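Local coordinates for protein oxalate--CoA ligase (PDB 5IE2) that belongs to the ANL superfamily of AMP-binding enzymes and holds adenosine-5'-triphosphate in a pocket beside a mixed beta sheet, at residues E310-T315 against T392-Y397; H214-L219 against S287-L292. All blocks are in the same frame, centred on the assembly; numbering follows the deposited sequence.

Contact 1 of 2, residues E310-T315 against T392-Y397. With ATP (adenosine-5'-triphosphate), chain C.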
ATOM      1  N   GLU A 310      -6.493  -2.835  11.868  1.00 17.81           N
ATOM      2  CA  GLU A 310      -5.409  -3.384  11.073  1.00 16.59           C
ATOM      3  C   GLU A 310      -5.921  -4.293   9.958  1.00 15.13           C
ATOM      4  O   GLU A 310      -6.855  -5.086  10.158  1.00 15.79           O
ATOM      5  CB  GLU A 310      -4.458  -4.188  11.979  1.00 19.13           C
ATOM      6  CG  GLU A 310      -3.159  -4.524  11.252  1.00 21.41           C
ATOM      7  CD  GLU A 310      -2.143  -5.292  12.078  1.00 22.73           C
ATOM      8  OE1 GLU A 310      -2.461  -5.745  13.201  1.00 23.63           O
ATOM      9  OE2 GLU A 310      -1.004  -5.454  11.567  1.00 22.21           O
ATOM     10  N   ALA A 311      -5.328  -4.132   8.788  1.00 15.25           N
ATOM     11  CA  ALA A 311      -5.680  -4.947   7.623  1.00 16.57           C
ATOM     12  C   ALA A 311      -4.417  -5.664   7.113  1.00 16.46           C
ATOM     13  O   ALA A 311      -3.303  -5.251   7.432  1.00 14.75           O
ATOM     14  CB  ALA A 311      -6.251  -4.083   6.505  1.00 15.06           C
ATOM     15  N   TYR A 312      -4.623  -6.674   6.271  1.00 16.06           N
ATOM     16  CA  TYR A 312      -3.567  -7.465   5.632  1.00 15.80           C
ATOM     17  C   TYR A 312      -3.791  -7.398   4.114  1.00 15.19           C
ATOM     18  O   TYR A 312      -4.919  -7.534   3.648  1.00 14.86           O
ATOM     19  CB  TYR A 312      -3.644  -8.896   6.168  1.00 15.61           C
ATOM     20  CG  TYR A 312      -2.939 -10.008   5.389  1.00 15.61           C
ATOM     21  CD1 TYR A 312      -1.571  -9.939   5.105  1.00 17.52           C
ATOM     22  CD2 TYR A 312      -3.621 -11.177   5.089  1.00 14.67           C
ATOM     23  CE1 TYR A 312      -0.889 -11.024   4.446  1.00 16.54           C
ATOM     24  CE2 TYR A 312      -2.971 -12.251   4.469  1.00 16.39           C
ATOM     25  CZ  TYR A 312      -1.632 -12.161   4.136  1.00 17.48           C
ATOM     26  OH  TYR A 312      -1.035 -13.222   3.497  1.00 18.30           O
ATOM     27  N   ALA A 313      -2.730  -7.101   3.372  1.00 15.26           N
ATOM     28  CA  ALA A 313      -2.867  -6.802   1.945  1.00 14.19           C
ATOM     29  C   ALA A 313      -1.601  -7.115   1.169  1.00 14.12           C
ATOM     30  O   ALA A 313      -0.562  -7.223   1.754  1.00 15.36           O
ATOM     31  CB  ALA A 313      -3.224  -5.313   1.734  1.00 14.42           C
ATOM     32  N   MET A 314      -1.711  -7.287  -0.149  1.00 13.93           N
ATOM     33  CA  MET A 314      -0.506  -7.500  -0.955  1.00 13.81           C
ATOM     34  C   MET A 314      -0.791  -7.117  -2.391  1.00 14.73           C
ATOM     35  O   MET A 314      -1.945  -7.052  -2.830  1.00 15.28           O
ATOM     36  CB  MET A 314      -0.030  -8.971  -0.833  1.00 14.20           C
ATOM     37  CG  MET A 314      -0.946 -10.005  -1.532  1.00 14.26           C
ATOM     38  SD  MET A 314      -0.455 -11.688  -1.035  1.00 19.89           S
ATOM     39  CE  MET A 314       1.308 -11.777  -1.408  1.00 19.03           C
ATOM     40  N   THR A 315       0.268  -6.832  -3.141  1.00 14.03           N
ATOM     41  CA  THR A 315       0.101  -6.367  -4.499  1.00 13.57           C
ATOM     42  C   THR A 315      -0.700  -7.385  -5.330  1.00 15.49           C
ATOM     43  O   THR A 315      -1.519  -6.992  -6.124  1.00 14.16           O
ATOM     44  CB  THR A 315       1.496  -6.141  -5.169  1.00 20.66           C
ATOM     45  OG1 THR A 315       2.226  -5.193  -4.393  1.00 19.57           O
ATOM     46  CG2 THR A 315       1.349  -5.586  -6.567  1.00 19.09           C
ATOM     47  N   THR A 392       0.168 -17.192  -0.731  1.00 18.74           N
ATOM     48  CA  THR A 392       0.727 -15.847  -0.421  1.00 18.79           C
ATOM     49  C   THR A 392       2.205 -15.843   0.006  1.00 20.82           C
ATOM     50  O   THR A 392       2.844 -14.794  -0.022  1.00 22.32           O
ATOM     51  CB  THR A 392      -0.037 -15.121   0.721  1.00 21.39           C
ATOM     52  OG1 THR A 392       0.095 -15.903   1.929  1.00 19.38           O
ATOM     53  CG2 THR A 392      -1.489 -14.982   0.387  1.00 20.09           C
ATOM     54  N   GLY A 393       2.700 -16.983   0.479  1.00 21.20           N
ATOM     55  CA  GLY A 393       4.030 -17.009   1.068  1.00 19.53           C
ATOM     56  C   GLY A 393       4.080 -16.604   2.539  1.00 22.85           C
ATOM     57  O   GLY A 393       5.169 -16.527   3.129  1.00 22.51           O
ATOM     58  N   ASP A 394       2.918 -16.304   3.127  1.00 22.25           N
ATOM     59  CA  ASP A 394       2.812 -15.924   4.550  1.00 22.59           C
ATOM     60  C   ASP A 394       2.273 -17.071   5.342  1.00 21.51           C
ATOM     61  O   ASP A 394       1.370 -17.789   4.884  1.00 20.19           O
ATOM     62  CB  ASP A 394       1.872 -14.708   4.733  1.00 22.59           C
ATOM     63  CG  ASP A 394       2.347 -13.461   3.975  1.00 24.18           C
ATOM     64  OD1 ASP A 394       3.545 -13.094   4.143  1.00 24.65           O
ATOM     65  OD2 ASP A 394       1.536 -12.826   3.201  1.00 23.10           O
ATOM     66  N   ILE A 395       2.816 -17.226   6.551  1.00 20.20           N
ATOM     67  CA  ILE A 395       2.331 -18.184   7.509  1.00 21.32           C
ATOM     68  C   ILE A 395       1.414 -17.464   8.512  1.00 20.57           C
ATOM     69  O   ILE A 395       1.740 -16.368   9.034  1.00 22.48           O
ATOM     70  CB  ILE A 395       3.494 -18.857   8.253  1.00 23.69           C
ATOM     71  CG1 ILE A 395       4.416 -19.593   7.250  1.00 24.76           C
ATOM     72  CG2 ILE A 395       2.975 -19.775   9.349  1.00 26.06           C
ATOM     73  CD1 ILE A 395       3.654 -20.718   6.503  1.00 31.99           C
ATOM     74  N   GLY A 396       0.287 -18.102   8.781  1.00 20.02           N
ATOM     75  CA  GLY A 396      -0.679 -17.590   9.741  1.00 20.37           C
ATOM     76  C   GLY A 396      -1.612 -18.667  10.279  1.00 20.93           C
ATOM     77  O   GLY A 396      -1.491 -19.871   9.978  1.00 22.10           O
ATOM     78  N   TYR A 397      -2.539 -18.251  11.140  1.00 21.32           N
ATOM     79  CA  TYR A 397      -3.595 -19.177  11.569  1.00 21.31           C
ATOM     80  C   TYR A 397      -4.856 -18.364  11.851  1.00 21.11           C
ATOM     81  O   TYR A 397      -4.777 -17.167  12.101  1.00 19.72           O
ATOM     82  CB  TYR A 397      -3.170 -19.993  12.813  1.00 24.09           C
ATOM     83  CG  TYR A 397      -2.880 -19.118  14.020  1.00 23.56           C
ATOM     84  CD1 TYR A 397      -3.889 -18.808  14.934  1.00 23.70           C
ATOM     85  CD2 TYR A 397      -1.611 -18.585  14.224  1.00 24.84           C
ATOM     86  CE1 TYR A 397      -3.639 -18.001  16.039  1.00 25.61           C
ATOM     87  CE2 TYR A 397      -1.350 -17.761  15.314  1.00 27.52           C
ATOM     88  CZ  TYR A 397      -2.368 -17.475  16.227  1.00 27.95           C
ATOM     89  OH  TYR A 397      -2.110 -16.674  17.325  1.00 29.10           O
TER
HETATM   90  PG  ATP C 601       8.051  -9.129  -2.433  0.84 33.82           P
HETATM   91  O1G ATP C 601       8.772 -10.096  -1.494  0.78 36.87           O
HETATM   92  O2G ATP C 601       8.901  -8.660  -3.560  0.82 33.98           O
HETATM   93  O3G ATP C 601       6.726  -9.713  -2.919  0.91 32.63           O
HETATM   94  PB  ATP C 601       6.469  -7.657  -0.518  0.82 25.58           P
HETATM   95  O1B ATP C 601       6.839  -6.716   0.608  1.00 24.38           O
HETATM   96  O2B ATP C 601       5.985  -9.035  -0.236  0.74 24.29           O
HETATM   97  O3B ATP C 601       7.693  -7.768  -1.606  1.00 32.72           O
HETATM   98  PA  ATP C 601       3.953  -6.180  -0.978  1.00 23.36           P
HETATM   99  O1A ATP C 601       2.895  -6.771  -1.900  1.00 23.00           O
HETATM  100  O2A ATP C 601       4.189  -4.720  -0.971  1.00 23.78           O
HETATM  101  O3A ATP C 601       5.359  -6.847  -1.405  1.00 30.58           O
HETATM  102  O5' ATP C 601       3.711  -6.746   0.500  1.00 19.43           O
HETATM  103  C5' ATP C 601       2.722  -7.750   0.837  1.00 18.85           C
HETATM  104  C4' ATP C 601       3.260  -8.483   2.078  1.00 19.89           C
HETATM  105  O4' ATP C 601       3.237  -7.582   3.201  1.00 19.06           O
HETATM  106  C3' ATP C 601       2.350  -9.580   2.538  1.00 19.46           C
HETATM  107  O3' ATP C 601       2.592 -10.759   1.774  1.00 20.78           O
HETATM  108  C2' ATP C 601       2.730  -9.749   3.994  1.00 20.24           C
HETATM  109  O2' ATP C 601       3.991 -10.433   4.074  1.00 22.70           O
HETATM  110  C1' ATP C 601       3.010  -8.327   4.384  1.00 17.88           C
HETATM  111  N9  ATP C 601       1.872  -7.694   5.093  1.00 16.30           N
HETATM  112  C8  ATP C 601       0.886  -6.943   4.588  1.00 16.32           C
HETATM  113  N7  ATP C 601       0.061  -6.539   5.602  1.00 15.32           N
HETATM  114  C5  ATP C 601       0.583  -7.046   6.766  1.00 16.70           C
HETATM  115  C6  ATP C 601       0.220  -6.982   8.201  1.00 17.63           C
HETATM  116  N6  ATP C 601      -0.860  -6.232   8.604  1.00 16.26           N
HETATM  117  N1  ATP C 601       1.032  -7.636   9.063  1.00 19.81           N
HETATM  118  C2  ATP C 601       2.121  -8.329   8.656  1.00 21.74           C
HETATM  119  N3  ATP C 601       2.510  -8.439   7.360  1.00 19.96           N
HETATM  120  C4  ATP C 601       1.764  -7.801   6.413  1.00 16.67           C

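Contact 2 of 2, residues H214-L219 against S287-L292. With ATP (adenosine-5'-triphosphate), chain C; ACY (acetic acid), chain E.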
ATOM      1  N   HIS A 214       2.354   2.660  -5.051  1.00 19.07           N
ATOM      2  CA  HIS A 214       2.208   1.328  -4.374  1.00 19.25           C
ATOM      3  C   HIS A 214       0.693   1.117  -4.139  1.00 19.11           C
ATOM      4  O   HIS A 214      -0.062   2.114  -4.040  1.00 16.36           O
ATOM      5  CB  HIS A 214       3.024   1.280  -3.053  1.00 25.49           C
ATOM      6  CG  HIS A 214       2.858   0.011  -2.255  1.00 30.64           C
ATOM      7  ND1 HIS A 214       1.777  -0.227  -1.412  1.00 32.15           N
ATOM      8  CD2 HIS A 214       3.631  -1.109  -2.194  1.00 31.62           C
ATOM      9  CE1 HIS A 214       1.886  -1.437  -0.887  1.00 30.24           C
ATOM     10  NE2 HIS A 214       3.007  -1.991  -1.333  1.00 30.61           N
ATOM     11  N   VAL A 215       0.216  -0.130  -4.093  1.00 18.23           N
ATOM     12  CA  VAL A 215      -1.246  -0.361  -4.022  1.00 17.54           C
ATOM     13  C   VAL A 215      -1.910   0.089  -2.753  1.00 17.50           C
ATOM     14  O   VAL A 215      -3.108   0.238  -2.764  1.00 17.55           O
ATOM     15  CB  VAL A 215      -1.672  -1.865  -4.131  1.00 21.84           C
ATOM     16  CG1 VAL A 215      -1.633  -2.355  -5.558  1.00 23.89           C
ATOM     17  CG2 VAL A 215      -0.819  -2.708  -3.197  1.00 19.20           C
ATOM     18  N   HIS A 216      -1.189   0.248  -1.632  1.00 15.37           N
ATOM     19  CA  HIS A 216      -1.892   0.637  -0.391  1.00 14.26           C
ATOM     20  C   HIS A 216      -2.482   2.064  -0.556  1.00 18.32           C
ATOM     21  O   HIS A 216      -3.706   2.281  -0.435  1.00 16.54           O
ATOM     22  CB  HIS A 216      -0.933   0.546   0.809  1.00 12.93           C
ATOM     23  CG  HIS A 216      -1.533   0.921   2.146  1.00 14.33           C
ATOM     24  ND1 HIS A 216      -0.893   0.637   3.339  1.00 15.76           N
ATOM     25  CD2 HIS A 216      -2.628   1.650   2.475  1.00 15.56           C
ATOM     26  CE1 HIS A 216      -1.608   1.118   4.346  1.00 16.18           C
ATOM     27  NE2 HIS A 216      -2.650   1.760   3.848  1.00 16.35           N
ATOM     28  N   GLY A 217      -1.627   3.045  -0.816  1.00 18.69           N
ATOM     29  CA  GLY A 217      -2.156   4.405  -0.987  1.00 17.95           C
ATOM     30  C   GLY A 217      -3.061   4.495  -2.201  1.00 16.35           C
ATOM     31  O   GLY A 217      -4.106   5.168  -2.168  1.00 15.62           O
ATOM     32  N   LEU A 218      -2.698   3.807  -3.287  1.00 16.34           N
ATOM     33  CA  LEU A 218      -3.503   3.884  -4.514  1.00 15.88           C
ATOM     34  C   LEU A 218      -4.907   3.293  -4.345  1.00 15.76           C
ATOM     35  O   LEU A 218      -5.891   3.953  -4.679  1.00 14.21           O
ATOM     36  CB  LEU A 218      -2.794   3.150  -5.651  1.00 16.14           C
ATOM     37  CG  LEU A 218      -3.375   3.168  -7.045  1.00 17.62           C
ATOM     38  CD1 LEU A 218      -3.449   4.645  -7.492  1.00 15.27           C
ATOM     39  CD2 LEU A 218      -2.467   2.367  -8.003  1.00 20.28           C
ATOM     40  N   LEU A 219      -5.005   2.030  -3.884  1.00 16.44           N
ATOM     41  CA  LEU A 219      -6.330   1.364  -3.769  1.00 15.21           C
ATOM     42  C   LEU A 219      -7.147   1.848  -2.592  1.00 14.26           C
ATOM     43  O   LEU A 219      -8.347   2.103  -2.715  1.00 16.52           O
ATOM     44  CB  LEU A 219      -6.194  -0.193  -3.643  1.00 13.72           C
ATOM     45  CG  LEU A 219      -6.276  -0.920  -4.978  1.00 14.73           C
ATOM     46  CD1 LEU A 219      -7.721  -0.846  -5.583  1.00 18.51           C
ATOM     47  CD2 LEU A 219      -5.204  -0.385  -6.006  1.00 15.31           C
ATOM     48  N   SER A 287      -4.324   0.655   9.579  1.00 14.63           N
ATOM     49  CA  SER A 287      -2.929   0.307   9.389  1.00 14.98           C
ATOM     50  C   SER A 287      -2.840  -0.931   8.498  1.00 15.95           C
ATOM     51  O   SER A 287      -3.691  -1.771   8.602  1.00 15.95           O
ATOM     52  CB  SER A 287      -2.262   0.040  10.764  1.00 18.23           C
ATOM     53  OG  SER A 287      -0.862  -0.266  10.634  1.00 16.40           O
ATOM     54  N   CYS A 288      -1.866  -0.998   7.597  1.00 13.78           N
ATOM     55  CA  CYS A 288      -1.731  -2.168   6.703  1.00 14.21           C
ATOM     56  C   CYS A 288      -0.287  -2.245   6.241  1.00 18.07           C
ATOM     57  O   CYS A 288       0.486  -1.295   6.504  1.00 19.24           O
ATOM     58  CB  CYS A 288      -2.740  -2.046   5.517  1.00 14.06           C
ATOM     59  SG  CYS A 288      -2.899  -3.549   4.558  1.00 18.41           S
ATOM     60  N   SER A 289       0.084  -3.365   5.604  1.00 16.77           N
ATOM     61  CA  SER A 289       1.332  -3.583   4.812  1.00 17.58           C
ATOM     62  C   SER A 289       2.491  -4.176   5.609  1.00 22.36           C
ATOM     63  O   SER A 289       3.394  -4.747   5.002  1.00 21.33           O
ATOM     64  CB  SER A 289       1.875  -2.312   4.116  1.00 18.51           C
ATOM     65  OG  SER A 289       0.863  -1.678   3.311  1.00 19.08           O
ATOM     66  N   ALA A 290       2.485  -4.003   6.937  1.00 20.11           N
ATOM     67  CA  ALA A 290       3.501  -4.602   7.805  1.00 19.22           C
ATOM     68  C   ALA A 290       2.844  -4.729   9.157  1.00 20.05           C
ATOM     69  O   ALA A 290       1.894  -3.968   9.407  1.00 21.13           O
ATOM     70  CB  ALA A 290       4.771  -3.691   7.892  1.00 18.10           C
ATOM     71  N   SER A 291       3.327  -5.599  10.050  1.00 20.61           N
ATOM     72  CA  SER A 291       2.564  -5.819  11.295  1.00 22.38           C
ATOM     73  C   SER A 291       2.547  -4.588  12.157  1.00 21.61           C
ATOM     74  O   SER A 291       3.582  -3.886  12.318  1.00 20.14           O
ATOM     75  CB  SER A 291       3.069  -7.015  12.109  1.00 28.38           C
ATOM     76  OG  SER A 291       4.409  -6.812  12.420  1.00 36.87           O
ATOM     77  N   LEU A 292       1.366  -4.284  12.687  1.00 20.76           N
ATOM     78  CA  LEU A 292       1.187  -3.196  13.666  1.00 19.99           C
ATOM     79  C   LEU A 292       1.341  -3.786  15.080  1.00 21.58           C
ATOM     80  O   LEU A 292       0.502  -4.573  15.524  1.00 18.39           O
ATOM     81  CB  LEU A 292      -0.210  -2.550  13.574  1.00 19.74           C
ATOM     82  CG  LEU A 292      -0.500  -1.372  14.519  1.00 21.61           C
ATOM     83  CD1 LEU A 292       0.310  -0.162  14.115  1.00 23.45           C
ATOM     84  CD2 LEU A 292      -1.990  -0.981  14.504  1.00 22.00           C
TER
HETATM   85  PG  ATP C 601       8.051  -9.129  -2.433  0.84 33.82           P
HETATM   86  O1G ATP C 601       8.772 -10.096  -1.494  0.78 36.87           O
HETATM   87  O2G ATP C 601       8.901  -8.660  -3.560  0.82 33.98           O
HETATM   88  O3G ATP C 601       6.726  -9.713  -2.919  0.91 32.63           O
HETATM   89  PB  ATP C 601       6.469  -7.657  -0.518  0.82 25.58           P
HETATM   90  O1B ATP C 601       6.839  -6.716   0.608  1.00 24.38           O
HETATM   91  O2B ATP C 601       5.985  -9.035  -0.236  0.74 24.29           O
HETATM   92  O3B ATP C 601       7.693  -7.768  -1.606  1.00 32.72           O
HETATM   93  PA  ATP C 601       3.953  -6.180  -0.978  1.00 23.36           P
HETATM   94  O1A ATP C 601       2.895  -6.771  -1.900  1.00 23.00           O
HETATM   95  O2A ATP C 601       4.189  -4.720  -0.971  1.00 23.78           O
HETATM   96  O3A ATP C 601       5.359  -6.847  -1.405  1.00 30.58           O
HETATM   97  O5' ATP C 601       3.711  -6.746   0.500  1.00 19.43           O
HETATM   98  C5' ATP C 601       2.722  -7.750   0.837  1.00 18.85           C
HETATM   99  C4' ATP C 601       3.260  -8.483   2.078  1.00 19.89           C
HETATM  100  O4' ATP C 601       3.237  -7.582   3.201  1.00 19.06           O
HETATM  101  C3' ATP C 601       2.350  -9.580   2.538  1.00 19.46           C
HETATM  102  O3' ATP C 601       2.592 -10.759   1.774  1.00 20.78           O
HETATM  103  C2' ATP C 601       2.730  -9.749   3.994  1.00 20.24           C
HETATM  104  O2' ATP C 601       3.991 -10.433   4.074  1.00 22.70           O
HETATM  105  C1' ATP C 601       3.010  -8.327   4.384  1.00 17.88           C
HETATM  106  N9  ATP C 601       1.872  -7.694   5.093  1.00 16.30           N
HETATM  107  C8  ATP C 601       0.886  -6.943   4.588  1.00 16.32           C
HETATM  108  N7  ATP C 601       0.061  -6.539   5.602  1.00 15.32           N
HETATM  109  C5  ATP C 601       0.583  -7.046   6.766  1.00 16.70           C
HETATM  110  C6  ATP C 601       0.220  -6.982   8.201  1.00 17.63           C
HETATM  111  N6  ATP C 601      -0.860  -6.232   8.604  1.00 16.26           N
HETATM  112  N1  ATP C 601       1.032  -7.636   9.063  1.00 19.81           N
HETATM  113  C2  ATP C 601       2.121  -8.329   8.656  1.00 21.74           C
HETATM  114  N3  ATP C 601       2.510  -8.439   7.360  1.00 19.96           N
HETATM  115  C4  ATP C 601       1.764  -7.801   6.413  1.00 16.67           C
HETATM  116  C   ACY E 603      -0.185  -3.704   0.777  1.00 23.69           C
HETATM  117  O   ACY E 603      -0.513  -2.917   1.739  1.00 24.14           O
HETATM  118  OXT ACY E 603      -0.954  -4.024  -0.177  1.00 22.33           O
HETATM  119  CH3 ACY E 603       1.182  -4.334   0.805  1.00 20.30           C

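Contact 1 of 2, residues E310-T315 against T392-Y397
Tyr312 and Asp394 belong to a buried side-chain contact in the nucleotide pocket that joins their hydrogen bond to Met314-Thr392 packing, between strand 308-314 of a mixed sheet and segment 392-397, which turns a corner at Gly393 in a separate antiparallel sheet. The backbones stay apart: the nearest CA atoms, those of Met314 and Thr392, are 8.5 Å from each other. Side chains therefore bridge the gap. A chi1 of 163° swings the phenol of Tyr312 away from the backbone N and across toward the carboxylate coming from the opposite direction, and its OH donates to Asp394 OD2 at 2.6 Å. The hydroxyl arrives on the anti side of that oxygen, only 16° out of the carboxylate plane, while ring and carboxylate are turned 66° against each other. OD2 also accepts from ATP O3' at 2.7 Å, and the other oxygen, OD1, accepts from ATP O2' at 2.7 Å. Three hydroxyl donors thus fix the rotation of the carboxylate, with Tyr312 as a second-shell support for the ribose ligand Asp394.

Beside this network the Met314 side chain crosses that of Thr392 at about a right angle, its SD lying 3.7 Å from Thr392 CG2. Thr392 OG1 bonds to Val363 O and accepts from Asp394 N in an ST turn, which ties the threonine to the backbone of the aspartate. Strand 308-314 holds the adenine as well: ATP N6 donates to Ala311 O at 2.9 Å and to Glu310 OE2. Just past the strand, Thr315 N donates to ATP O1A at 2.9 Å. Tyr-Ala-Met-Thr at 312-315 and Thr-Gly-Asp at 392-394 match two core sequence motifs of ANL enzymes, and an aspartate gripping both ribose hydroxyls is characteristic of their nucleotide site.

Contact 2 of 2, residues H214-L219 against S287-L292
His216 and Ser289 mark the closest backbone approach, their CA atoms 7.4 Å apart, where the first turn of helix 215-227 faces the loop that follows strand 284-287. The imidazole of His216 extends toward that loop, and its ND1 donates to Ser289 OG at 2.9 Å. The bond is bent, with an N-H...O angle of 145°, and the serine oxygen is tilted somewhat from the ring plane. The other ring nitrogen, NE2, is hydrogen-bonded to Thr258 OG1, so both nitrogens are engaged and the rotation of the ring is fixed. His216 CE1 packs on Cys288 CB at 3.6 Å; the cysteine SG stands above the ring face at a distance, 5.1 Å from its centroid.

Two residues earlier, at the N-cap of the helix, His214 ND1 accepts from His216 N at 3.0 Å, in a bond of 173° at the hydrogen, though the donor sits tilted from the plane of the ring. Its NE2 donates to ATP O2A at 3.0 Å, with the phosphate oxygen at the ring edge. An acetic acid molecule, probably from the crystallisation liquor, sits among His214, His216 and Ser289. As modelled, the opposite roles of its nitrogens place the proton of His214 on NE2, which is consistent with the cap bond orienting the ring so that this N-H faces the alpha-phosphate.

In the fold
Both segments of contact 2 precede those of contact 1 in the chain, and the centres of the two contacts lie 11 Å apart, yet they abut directly. Ala311 N meets Ser287 O at 2.9 Å where the two neighbouring parallel strands pair, and Glu310 OE2 meets Leu292 N at the same distance, probably a second hydrogen bond. Ala313 CB packs on Cys288 SG at 3.3 Å. ATP joins them further: segment 392-397 takes its ribose, segment 310-315 its amino group, and segment 287-292 runs beside the base, with Ser291 N 3.2 Å from ATP N1. The two contacts hold the alpha-phosphate through different non-bridging oxygens.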